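Local coordinates for glycoside hydrolase (Streptococcus pneumoniae serotype 4, PDB 6ORH), which acts as a family 29 glycoside hydrolase, probably an alpha-L-fucosidase that removes L-fucose from host-derived carbohydrate antigens, at residues Q37-G42 / N171-E176; A148-I153 / E186-T191. The protein carries 2 engineered substitutions. One frame throughout, in Å; residues are numbered along the deposited sequence. Where two conformers were deposited one is given.

In the fold
Both contacts belong to the catalytic barrel domain, yet they illustrate two different uses of the same fold. Contact 1 joins two loops at the glycan pocket; its protein-to-protein touch is slight, and the polar N-H and amide groups of both loops are directed at a bound glycan. Contact 2 joins two helices on the outside of the barrel by apolar packing and buries more surface. Neither has a hydrogen bond across its segments. The chain links them: the loop carrying 171-176 leaves strand 167-169 and leads into helix 185-196, which carries 186-191. Contact 1 is partly buried and completed by ligand and a second subunit, whereas contact 2 is mostly buried with an exposed lysine edge.

Contact 1: Q37-G42 / N171-E176; sequences QEWGTG and NGARGE. Engineered in segment 171-176: Asn-171 (natural residue Asp). With FUC (alpha-L-fucopyranose), chain C; GAL (beta-D-galactopyranose), chain B; FUC (alpha-L-fucopyranose), chain D; NDG (2-acetamido-2-deoxy-alpha-D-glucopyranose), chain E.
A wall of the glycan pocket forms where the indole of Trp-39 meets Ala-173 and Gly-175, in loops of a TIM-barrel fucosidase domain. The protein part of the contact is thin: Trp-39 CZ3 lies 3.9 Å from Gly-175 CA, and CZ2 is 4.4 Å from Ala-173 CB, both oblique to the ring. The sugar does the rest of the joining. With CG anti to its carbonyl carbon (chi1 -81°), Trp-39 presents the indole edge to the fucose of chain C, the one joined to O3 of the N-acetylglucosamine, and NE1 gives its hydrogen to O2 of that fucose at 2.8 Å, with a bend (138°), while its O3 receives a weak, longer share. From the other loop Asn-171, an engineered residue, sends ND2 to ring O5 of this chain C fucose at 2.8 Å, almost straight (177°). Its OD1 accepts from Ala-173 N at 2.9 Å, in the carbonyl plane on a lone pair, an Asx turn that fixes the amide's rotation; Gly-172 N meanwhile binds galactose O4 at 3.0 Å. The linkages among the four sugars are those of a Lewis Y tetrasaccharide. Trp-39 also meets the ring of His-78 edge-to-face, and Val-403 of the second subunit packs on the indole. The first loop leads from helix 31-35 toward helix 56-65, and the second leaves strand 167-169 on its way to helix 185-196.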
ATOM      1  N   GLN A  37      20.590  -3.182  24.789  1.00 19.79           N
ATOM      2  CA  GLN A  37      19.440  -2.310  24.984  1.00 18.71           C
ATOM      3  C   GLN A  37      19.322  -1.371  23.785  1.00 18.74           C
ATOM      4  O   GLN A  37      20.247  -1.320  22.963  1.00 19.23           O
ATOM      5  CB  GLN A  37      19.590  -1.473  26.259  1.00 18.94           C
ATOM      6  CG  GLN A  37      20.763  -0.490  26.234  1.00 18.33           C
ATOM      7  CD  GLN A  37      21.071   0.135  27.578  1.00 19.16           C
ATOM      8  OE1 GLN A  37      20.616  -0.310  28.644  1.00 22.14           O
ATOM      9  NE2 GLN A  37      21.911   1.154  27.568  1.00 17.74           N
ATOM     10  N   GLU A  38      18.156  -0.710  23.659  1.00 18.12           N
ATOM     11  CA  GLU A  38      17.874   0.155  22.511  1.00 17.41           C
ATOM     12  C   GLU A  38      18.094   1.616  22.877  1.00 16.96           C
ATOM     13  O   GLU A  38      18.546   2.408  22.040  1.00 15.94           O
ATOM     14  CB  GLU A  38      16.463  -0.107  21.979  1.00 17.40           C
ATOM     15  CG  GLU A  38      16.407  -1.367  21.132  1.00 17.38           C
ATOM     16  CD  GLU A  38      17.120  -1.155  19.803  1.00 17.84           C
ATOM     17  OE1 GLU A  38      16.598  -0.380  18.986  1.00 16.63           O
ATOM     18  OE2 GLU A  38      18.181  -1.759  19.568  1.00 17.47           O
ATOM     19  N   TRP A  39      17.779   1.983  24.130  1.00 15.34           N
ATOM     20  CA  TRP A  39      18.049   3.329  24.620  1.00 16.12           C
ATOM     21  C   TRP A  39      18.887   3.216  25.885  1.00 17.99           C
ATOM     22  O   TRP A  39      18.654   2.301  26.681  1.00 21.13           O
ATOM     23  CB  TRP A  39      16.742   4.059  24.968  1.00 16.72           C
ATOM     24  CG  TRP A  39      15.992   4.686  23.831  1.00 15.17           C
ATOM     25  CD1 TRP A  39      16.248   4.578  22.489  1.00 15.80           C
ATOM     26  CD2 TRP A  39      14.819   5.516  23.953  1.00 15.54           C
ATOM     27  NE1 TRP A  39      15.313   5.281  21.767  1.00 16.21           N
ATOM     28  CE2 TRP A  39      14.430   5.877  22.639  1.00 16.23           C
ATOM     29  CE3 TRP A  39      14.065   5.998  25.043  1.00 17.24           C
ATOM     30  CZ2 TRP A  39      13.318   6.688  22.393  1.00 16.66           C
ATOM     31  CZ3 TRP A  39      12.976   6.811  24.790  1.00 17.70           C
ATOM     32  CH2 TRP A  39      12.619   7.155  23.481  1.00 16.54           C
ATOM     33  N   GLY A  40      19.799   4.167  26.073  1.00 16.98           N
ATOM     34  CA  GLY A  40      20.652   4.198  27.254  1.00 18.47           C
ATOM     35  C   GLY A  40      20.322   5.409  28.123  1.00 20.06           C
ATOM     36  O   GLY A  40      19.638   6.330  27.672  1.00 22.40           O
ATOM     37  N   THR A  41      20.854   5.432  29.355  1.00 18.94           N
ATOM     38  CA  THR A  41      20.416   6.424  30.319  1.00 19.50           C
ATOM     39  C   THR A  41      21.474   7.494  30.549  1.00 19.07           C
ATOM     40  O   THR A  41      21.197   8.505  31.174  1.00 19.90           O
ATOM     41  CB  THR A  41      20.109   5.754  31.661  1.00 22.12           C
ATOM     42  OG1 THR A  41      21.344   5.191  32.093  1.00 21.59           O
ATOM     43  CG2 THR A  41      19.035   4.695  31.545  1.00 24.67           C
ATOM     44  N   GLY A  42      22.704   7.239  30.077  1.00 19.74           N
ATOM     45  CA  GLY A  42      23.842   8.105  30.325  1.00 19.44           C
ATOM     46  C   GLY A  42      24.582   7.671  31.588  1.00 20.55           C
ATOM     47  O   GLY A  42      25.564   8.307  31.988  1.00 22.19           O
ATOM     48  N   ASN A 171      17.992  13.503  15.180  1.00 12.56           N
ATOM     49  CA  ASN A 171      16.863  12.670  15.567  1.00 12.50           C
ATOM     50  C   ASN A 171      15.868  13.487  16.383  1.00 11.72           C
ATOM     51  O   ASN A 171      16.288  14.255  17.236  1.00 13.52           O
ATOM     52  CB  ASN A 171      17.397  11.488  16.395  1.00 12.42           C
ATOM     53  CG  ASN A 171      16.426  10.339  16.391  1.00 13.27           C
ATOM     54  OD1 ASN A 171      15.325  10.442  16.926  1.00 15.01           O
ATOM     55  ND2 ASN A 171      16.825   9.226  15.826  1.00 15.14           N
ATOM     56  N   GLY A 172      14.550  13.298  16.136  1.00 11.66           N
ATOM     57  CA  GLY A 172      13.564  14.068  16.892  1.00 11.32           C
ATOM     58  C   GLY A 172      13.103  13.387  18.194  1.00 12.93           C
ATOM     59  O   GLY A 172      12.328  13.997  18.936  1.00 14.26           O
ATOM     60  N   ALA A 173      13.608  12.183  18.495  1.00 13.33           N
ATOM     61  CA  ALA A 173      13.114  11.384  19.624  1.00 14.53           C
ATOM     62  C   ALA A 173      13.595  11.937  20.966  1.00 15.96           C
ATOM     63  O   ALA A 173      14.771  12.263  21.133  1.00 15.68           O
ATOM     64  CB  ALA A 173      13.520   9.928  19.474  1.00 15.72           C
ATOM     65  N   ARG A 174      12.673  11.994  21.944  1.00 15.48           N
ATOM     66  CA  ARG A 174      13.042  12.320  23.312  1.00 16.63           C
ATOM     67  C   ARG A 174      12.115  11.560  24.263  1.00 17.50           C
ATOM     68  O   ARG A 174      10.926  11.429  23.980  1.00 19.46           O
ATOM     69  CB  ARG A 174      12.905  13.822  23.535  1.00 17.20           C
ATOM     70  CG  ARG A 174      13.265  14.269  24.944  1.00 19.24           C
ATOM     71  CD  ARG A 174      13.566  15.735  25.087  1.00 19.90           C
ATOM     72  NE  ARG A 174      12.361  16.524  24.820  1.00 20.39           N
ATOM     73  CZ  ARG A 174      12.349  17.791  24.432  1.00 20.67           C
ATOM     74  NH1 ARG A 174      13.489  18.458  24.282  1.00 19.35           N
ATOM     75  NH2 ARG A 174      11.187  18.401  24.206  1.00 20.58           N
ATOM     76  N   GLY A 175      12.684  11.035  25.355  1.00 18.68           N
ATOM     77  CA  GLY A 175      11.898  10.245  26.297  1.00 22.05           C
ATOM     78  C   GLY A 175      10.875  11.114  27.030  1.00 22.91           C
ATOM     79  O   GLY A 175      11.089  12.299  27.214  1.00 21.23           O
ATOM     80  N   GLU A 176       9.772  10.448  27.415  0.50 25.06           N
ATOM     81  CA  GLU A 176       8.817  10.940  28.395  0.50 26.95           C
ATOM     82  C   GLU A 176       9.579  11.305  29.670  0.50 24.78           C
ATOM     83  O   GLU A 176      10.363  10.511  30.190  0.50 26.06           O
ATOM     84  CB  GLU A 176       7.718   9.897  28.643  0.50 28.26           C
ATOM     85  CG  GLU A 176       7.061   9.334  27.379  0.50 29.72           C
ATOM     86  CD  GLU A 176       5.630   8.817  27.521  0.50 33.75           C
ATOM     87  OE1 GLU A 176       5.291   7.770  26.910  0.50 31.60           O
ATOM     88  OE2 GLU A 176       4.844   9.470  28.235  0.50 36.48           O
TER
HETATM   89  C1  FUC C   4      14.571   6.965  17.047  1.00 13.43           C
HETATM   90  C2  FUC C   4      15.629   6.681  18.099  1.00 13.78           C
HETATM   91  C3  FUC C   4      16.168   5.277  17.844  1.00 13.44           C
HETATM   92  C4  FUC C   4      16.882   5.233  16.489  1.00 13.31           C
HETATM   93  C5  FUC C   4      15.864   5.664  15.404  1.00 12.79           C
HETATM   94  C6  FUC C   4      16.514   5.832  14.043  1.00 12.17           C
HETATM   95  O2  FUC C   4      14.979   6.740  19.381  1.00 13.99           O
HETATM   96  O3  FUC C   4      17.079   4.928  18.902  1.00 13.86           O
HETATM   97  O4  FUC C   4      18.044   6.109  16.542  1.00 13.59           O
HETATM   98  O5  FUC C   4      15.188   6.940  15.748  1.00 13.18           O
HETATM   99  C1  GAL B   2      11.413   8.954  15.646  1.00 13.88           C
HETATM  100  C2  GAL B   2      11.320  10.481  15.857  1.00 15.31           C
HETATM  101  C3  GAL B   2      11.546  11.235  14.538  1.00 14.61           C
HETATM  102  C4  GAL B   2      12.735  10.679  13.747  1.00 14.87           C
HETATM  103  C5  GAL B   2      12.554   9.160  13.628  1.00 13.95           C
HETATM  104  C6  GAL B   2      13.652   8.473  12.851  1.00 14.18           C
HETATM  105  O2  GAL B   2      10.009  10.809  16.344  1.00 16.33           O
HETATM  106  O3  GAL B   2      11.698  12.659  14.799  1.00 15.60           O
HETATM  107  O4  GAL B   2      13.998  10.966  14.414  1.00 15.22           O
HETATM  108  O5  GAL B   2      12.623   8.616  14.969  1.00 13.75           O
HETATM  109  O6  GAL B   2      13.263   7.094  12.606  1.00 15.70           O
HETATM  110  C1  FUC D   3      10.002  11.831  17.345  1.00 17.84           C
HETATM  111  C2  FUC D   3       8.640  12.544  17.222  1.00 22.40           C
HETATM  112  C3  FUC D   3       7.535  11.584  17.719  1.00 25.40           C
HETATM  113  C4  FUC D   3       7.789  11.139  19.142  1.00 23.91           C
HETATM  114  C5  FUC D   3       9.146  10.451  19.165  1.00 21.81           C
HETATM  115  C6  FUC D   3       9.579   9.983  20.549  1.00 21.44           C
HETATM  116  O2  FUC D   3       8.453  12.899  15.876  1.00 21.56           O
HETATM  117  O3  FUC D   3       6.222  12.169  17.655  1.00 33.53           O
HETATM  118  O4  FUC D   3       7.810  12.260  20.045  1.00 24.79           O
HETATM  119  O5  FUC D   3      10.098  11.391  18.680  1.00 19.00           O
HETATM  120  C1  NDG E   1      10.604   5.136  19.220  1.00 14.27           C
HETATM  121  C2  NDG E   1      11.889   4.976  18.396  1.00 15.19           C
HETATM  122  C3  NDG E   1      12.353   6.332  17.855  1.00 13.78           C
HETATM  123  C4  NDG E   1      11.205   7.043  17.074  1.00 13.57           C
HETATM  124  C5  NDG E   1       9.910   7.006  17.922  1.00 15.12           C
HETATM  125  C6  NDG E   1       8.776   7.325  16.920  1.00 17.11           C
HETATM  126  C7  NDG E   1      13.284   3.058  19.079  1.00 17.06           C
HETATM  127  C8  NDG E   1      14.266   2.489  20.080  1.00 16.76           C
HETATM  128  O5  NDG E   1       9.576   5.678  18.339  1.00 15.74           O
HETATM  129  O3  NDG E   1      13.490   6.091  16.993  1.00 14.31           O
HETATM  130  O4  NDG E   1      11.584   8.421  16.984  1.00 13.60           O
HETATM  131  O6  NDG E   1       7.577   7.519  17.639  1.00 19.61           O
HETATM  132  O7  NDG E   1      12.808   2.369  18.192  1.00 22.85           O
HETATM  133  N2  NDG E   1      12.910   4.340  19.241  1.00 15.54           N
HETATM  134  O1  NDG E   1      10.806   6.037  20.282  1.00 15.29           O

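Contact 2: A148-I153 / E186-T191; sequences AQLKEI and EKWFET. With EDO (1,2-ethanediol), chain F.
Leu-150 and Trp-188 form the buried side of this helix-to-helix contact on the outside of the barrel, and Lys-151, laid over a buried Thr-191, its solvent-exposed rim. On the buried side one methyl does the touching: Leu-150 CD1 reaches Trp-188 CB at 3.8 Å and CG at 4.1 Å, so it rests at the root of the indole, where the ring joins its chain, oblique to the ring plane. The two side chains cross at about a right angle. Leu-150 gets there with CG anti to its carbonyl carbon (chi1 -73°) and its bond to CD1 directed across to the other helix. The rim depends on the aliphatic stem of a lysine. Lys-151 CG meets Thr-191 CG2 closely, at 3.7 Å, and further along the extended chain CE passes 3.8 Å from Thr-191 OG1; the loose part is the far end, where the ammonium makes no bond across the contact. Lys-151 NZ lies 6.6 Å from Lys-187 NZ, a spacing at which the like charges would probably repel only mildly, given exposed side chains. No hydrogen bond joins the segments; the contact is van der Waals packing. Trp-188 is also stacked on Tyr-146 and touches Asn-143, both on helix 139-154, while Thr-191 meets Leu-147 of that helix. Leu-150 also packs on Leu-124 of strand 119-124, seating helix 139-154 against the barrel strands, with helix 185-196 beside it.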
ATOM      1  N   ALA A 148      29.177  23.354  19.258  1.00 14.55           N
ATOM      2  CA  ALA A 148      30.618  23.121  19.292  1.00 15.12           C
ATOM      3  C   ALA A 148      30.971  21.738  18.744  1.00 15.03           C
ATOM      4  O   ALA A 148      32.011  21.589  18.111  1.00 16.68           O
ATOM      5  CB  ALA A 148      31.169  23.299  20.685  1.00 15.14           C
ATOM      6  N   GLN A 149      30.122  20.732  18.993  1.00 13.06           N
ATOM      7  CA  GLN A 149      30.423  19.412  18.459  1.00 12.98           C
ATOM      8  C   GLN A 149      30.204  19.395  16.946  1.00 13.43           C
ATOM      9  O   GLN A 149      30.998  18.771  16.231  1.00 13.35           O
ATOM     10  CB  GLN A 149      29.686  18.334  19.259  1.00 13.20           C
ATOM     11  CG  GLN A 149      30.269  18.236  20.660  1.00 14.46           C
ATOM     12  CD  GLN A 149      29.708  17.049  21.387  1.00 15.39           C
ATOM     13  OE1 GLN A 149      28.532  16.685  21.227  1.00 16.82           O
ATOM     14  NE2 GLN A 149      30.547  16.468  22.223  1.00 15.73           N
ATOM     15  N   LEU A 150      29.128  20.034  16.470  1.00 13.16           N
ATOM     16  CA  LEU A 150      28.953  20.171  15.025  1.00 14.05           C
ATOM     17  C   LEU A 150      30.239  20.736  14.407  1.00 14.54           C
ATOM     18  O   LEU A 150      30.690  20.238  13.368  1.00 14.59           O
ATOM     19  CB  LEU A 150      27.767  21.076  14.683  1.00 13.94           C
ATOM     20  CG  LEU A 150      26.358  20.509  14.922  1.00 12.83           C
ATOM     21  CD1 LEU A 150      25.314  21.550  14.551  1.00 13.40           C
ATOM     22  CD2 LEU A 150      26.155  19.237  14.108  1.00 14.16           C
ATOM     23  N   LYS A 151      30.813  21.789  15.032  1.00 15.60           N
ATOM     24  CA  LYS A 151      32.005  22.434  14.489  1.00 15.70           C
ATOM     25  C   LYS A 151      33.185  21.466  14.499  1.00 16.49           C
ATOM     26  O   LYS A 151      33.927  21.371  13.519  1.00 17.29           O
ATOM     27  CB  LYS A 151      32.307  23.691  15.316  1.00 15.68           C
ATOM     28  CG  LYS A 151      31.317  24.814  15.018  1.00 18.40           C
ATOM     29  CD  LYS A 151      31.535  26.042  15.890  1.00 21.25           C
ATOM     30  CE  LYS A 151      30.585  27.170  15.547  1.00 24.64           C
ATOM     31  NZ  LYS A 151      30.856  28.337  16.422  1.00 27.33           N
ATOM     32  N   GLU A 152      33.367  20.732  15.599  1.00 15.87           N
ATOM     33  CA  GLU A 152      34.452  19.760  15.697  1.00 17.14           C
ATOM     34  C   GLU A 152      34.357  18.725  14.582  1.00 17.09           C
ATOM     35  O   GLU A 152      35.374  18.309  14.015  1.00 17.83           O
ATOM     36  CB  GLU A 152      34.341  18.924  16.966  1.00 18.75           C
ATOM     37  CG  GLU A 152      34.923  19.608  18.157  1.00 20.42           C
ATOM     38  CD  GLU A 152      34.942  18.740  19.405  1.00 19.26           C
ATOM     39  OE1 GLU A 152      33.947  18.017  19.667  1.00 18.18           O
ATOM     40  OE2 GLU A 152      35.983  18.766  20.097  1.00 20.80           O
ATOM     41  N   ILE A 153      33.133  18.295  14.291  1.00 16.81           N
ATOM     42  CA  ILE A 153      32.954  17.180  13.371  1.00 16.13           C
ATOM     43  C   ILE A 153      33.108  17.690  11.943  1.00 17.59           C
ATOM     44  O   ILE A 153      33.730  17.009  11.101  1.00 17.73           O
ATOM     45  CB  ILE A 153      31.563  16.549  13.596  1.00 15.22           C
ATOM     46  CG1 ILE A 153      31.509  15.853  14.967  1.00 14.61           C
ATOM     47  CG2 ILE A 153      31.216  15.592  12.457  1.00 15.07           C
ATOM     48  CD1 ILE A 153      30.075  15.628  15.483  1.00 16.41           C
ATOM     49  N   GLU A 186      18.249  27.234  13.747  1.00 16.19           N
ATOM     50  CA  GLU A 186      18.772  28.107  12.697  1.00 17.66           C
ATOM     51  C   GLU A 186      20.278  28.325  12.833  1.00 17.05           C
ATOM     52  O   GLU A 186      21.000  28.348  11.837  1.00 16.56           O
ATOM     53  CB  GLU A 186      17.972  29.408  12.593  1.00 20.41           C
ATOM     54  CG  GLU A 186      16.593  29.166  12.025  1.00 24.73           C
ATOM     55  CD  GLU A 186      16.481  28.480  10.661  1.00 27.96           C
ATOM     56  OE1 GLU A 186      17.418  28.605   9.803  1.00 28.25           O
ATOM     57  OE2 GLU A 186      15.452  27.818  10.446  1.00 31.97           O
ATOM     58  N   LYS A 187      20.773  28.500  14.064  1.00 16.70           N
ATOM     59  CA  LYS A 187      22.191  28.683  14.291  1.00 16.47           C
ATOM     60  C   LYS A 187      22.937  27.409  13.907  1.00 16.10           C
ATOM     61  O   LYS A 187      23.976  27.477  13.263  1.00 15.52           O
ATOM     62  CB  LYS A 187      22.434  29.078  15.752  1.00 18.85           C
ATOM     63  CG  LYS A 187      23.857  29.507  16.045  1.00 24.22           C
ATOM     64  CD  LYS A 187      23.975  30.154  17.407  1.00 25.65           C
ATOM     65  CE  LYS A 187      25.391  30.611  17.695  1.00 29.16           C
ATOM     66  NZ  LYS A 187      25.488  31.067  19.100  1.00 27.59           N
ATOM     67  N   TRP A 188      22.357  26.248  14.242  1.00 14.48           N
ATOM     68  CA  TRP A 188      22.983  24.993  13.834  1.00 14.63           C
ATOM     69  C   TRP A 188      23.056  24.887  12.314  1.00 13.64           C
ATOM     70  O   TRP A 188      24.110  24.496  11.796  1.00 14.35           O
ATOM     71  CB  TRP A 188      22.234  23.778  14.382  1.00 14.13           C
ATOM     72  CG  TRP A 188      22.140  23.693  15.874  1.00 14.29           C
ATOM     73  CD1 TRP A 188      22.732  24.487  16.817  1.00 14.91           C
ATOM     74  CD2 TRP A 188      21.454  22.662  16.598  1.00 14.55           C
ATOM     75  NE1 TRP A 188      22.434  24.029  18.085  1.00 14.84           N
ATOM     76  CE2 TRP A 188      21.642  22.921  17.976  1.00 14.97           C
ATOM     77  CE3 TRP A 188      20.699  21.552  16.198  1.00 13.88           C
ATOM     78  CZ2 TRP A 188      21.112  22.081  18.964  1.00 14.43           C
ATOM     79  CZ3 TRP A 188      20.136  20.749  17.166  1.00 14.40           C
ATOM     80  CH2 TRP A 188      20.384  20.999  18.521  1.00 13.44           C
ATOM     81  N   PHE A 189      21.964  25.237  11.626  1.00 13.34           N
ATOM     82  CA  PHE A 189      21.911  25.068  10.175  1.00 13.95           C
ATOM     83  C   PHE A 189      22.907  26.018   9.519  1.00 15.80           C
ATOM     84  O   PHE A 189      23.544  25.664   8.513  1.00 14.79           O
ATOM     85  CB  PHE A 189      20.490  25.288   9.640  1.00 13.95           C
ATOM     86  CG  PHE A 189      19.418  24.385  10.206  1.00 13.63           C
ATOM     87  CD1 PHE A 189      19.736  23.154  10.794  1.00 14.71           C
ATOM     88  CD2 PHE A 189      18.080  24.791  10.169  1.00 13.76           C
ATOM     89  CE1 PHE A 189      18.725  22.324  11.275  1.00 14.32           C
ATOM     90  CE2 PHE A 189      17.075  23.981  10.678  1.00 13.68           C
ATOM     91  CZ  PHE A 189      17.405  22.756  11.239  1.00 13.30           C
ATOM     92  N   GLU A 190      23.050  27.220  10.099  0.50 15.72           N
ATOM     93  CA  GLU A 190      24.004  28.192   9.583  0.50 16.22           C
ATOM     94  C   GLU A 190      25.426  27.634   9.611  0.50 16.16           C
ATOM     95  O   GLU A 190      26.155  27.744   8.617  0.50 15.98           O
ATOM     96  CB  GLU A 190      23.923  29.486  10.394  0.50 17.85           C
ATOM     97  CG  GLU A 190      22.761  30.373  10.007  0.50 19.83           C
ATOM     98  CD  GLU A 190      22.590  31.572  10.931  0.50 22.02           C
ATOM     99  OE1 GLU A 190      23.417  31.736  11.843  0.50 24.95           O
ATOM    100  OE2 GLU A 190      21.623  32.322  10.754  0.50 23.81           O
ATOM    101  N   THR A 191      25.812  27.029  10.749  1.00 14.50           N
ATOM    102  CA  THR A 191      27.136  26.459  10.909  1.00 15.02           C
ATOM    103  C   THR A 191      27.331  25.309   9.916  1.00 14.82           C
ATOM    104  O   THR A 191      28.419  25.140   9.362  1.00 15.35           O
ATOM    105  CB  THR A 191      27.408  26.028  12.358  1.00 15.55           C
ATOM    106  OG1 THR A 191      27.741  27.227  13.067  1.00 18.78           O
ATOM    107  CG2 THR A 191      28.558  25.059  12.511  1.00 15.50           C
TER
HETATM  108  C1  EDO F 506      16.421  25.648   6.386  1.00 43.02           C
HETATM  109  O1  EDO F 506      15.558  26.221   7.355  1.00 45.73           O
HETATM  110  C2  EDO F 506      17.608  26.493   6.137  1.00 44.33           C
HETATM  111  O2  EDO F 506      17.980  27.349   7.223  1.00 42.14           O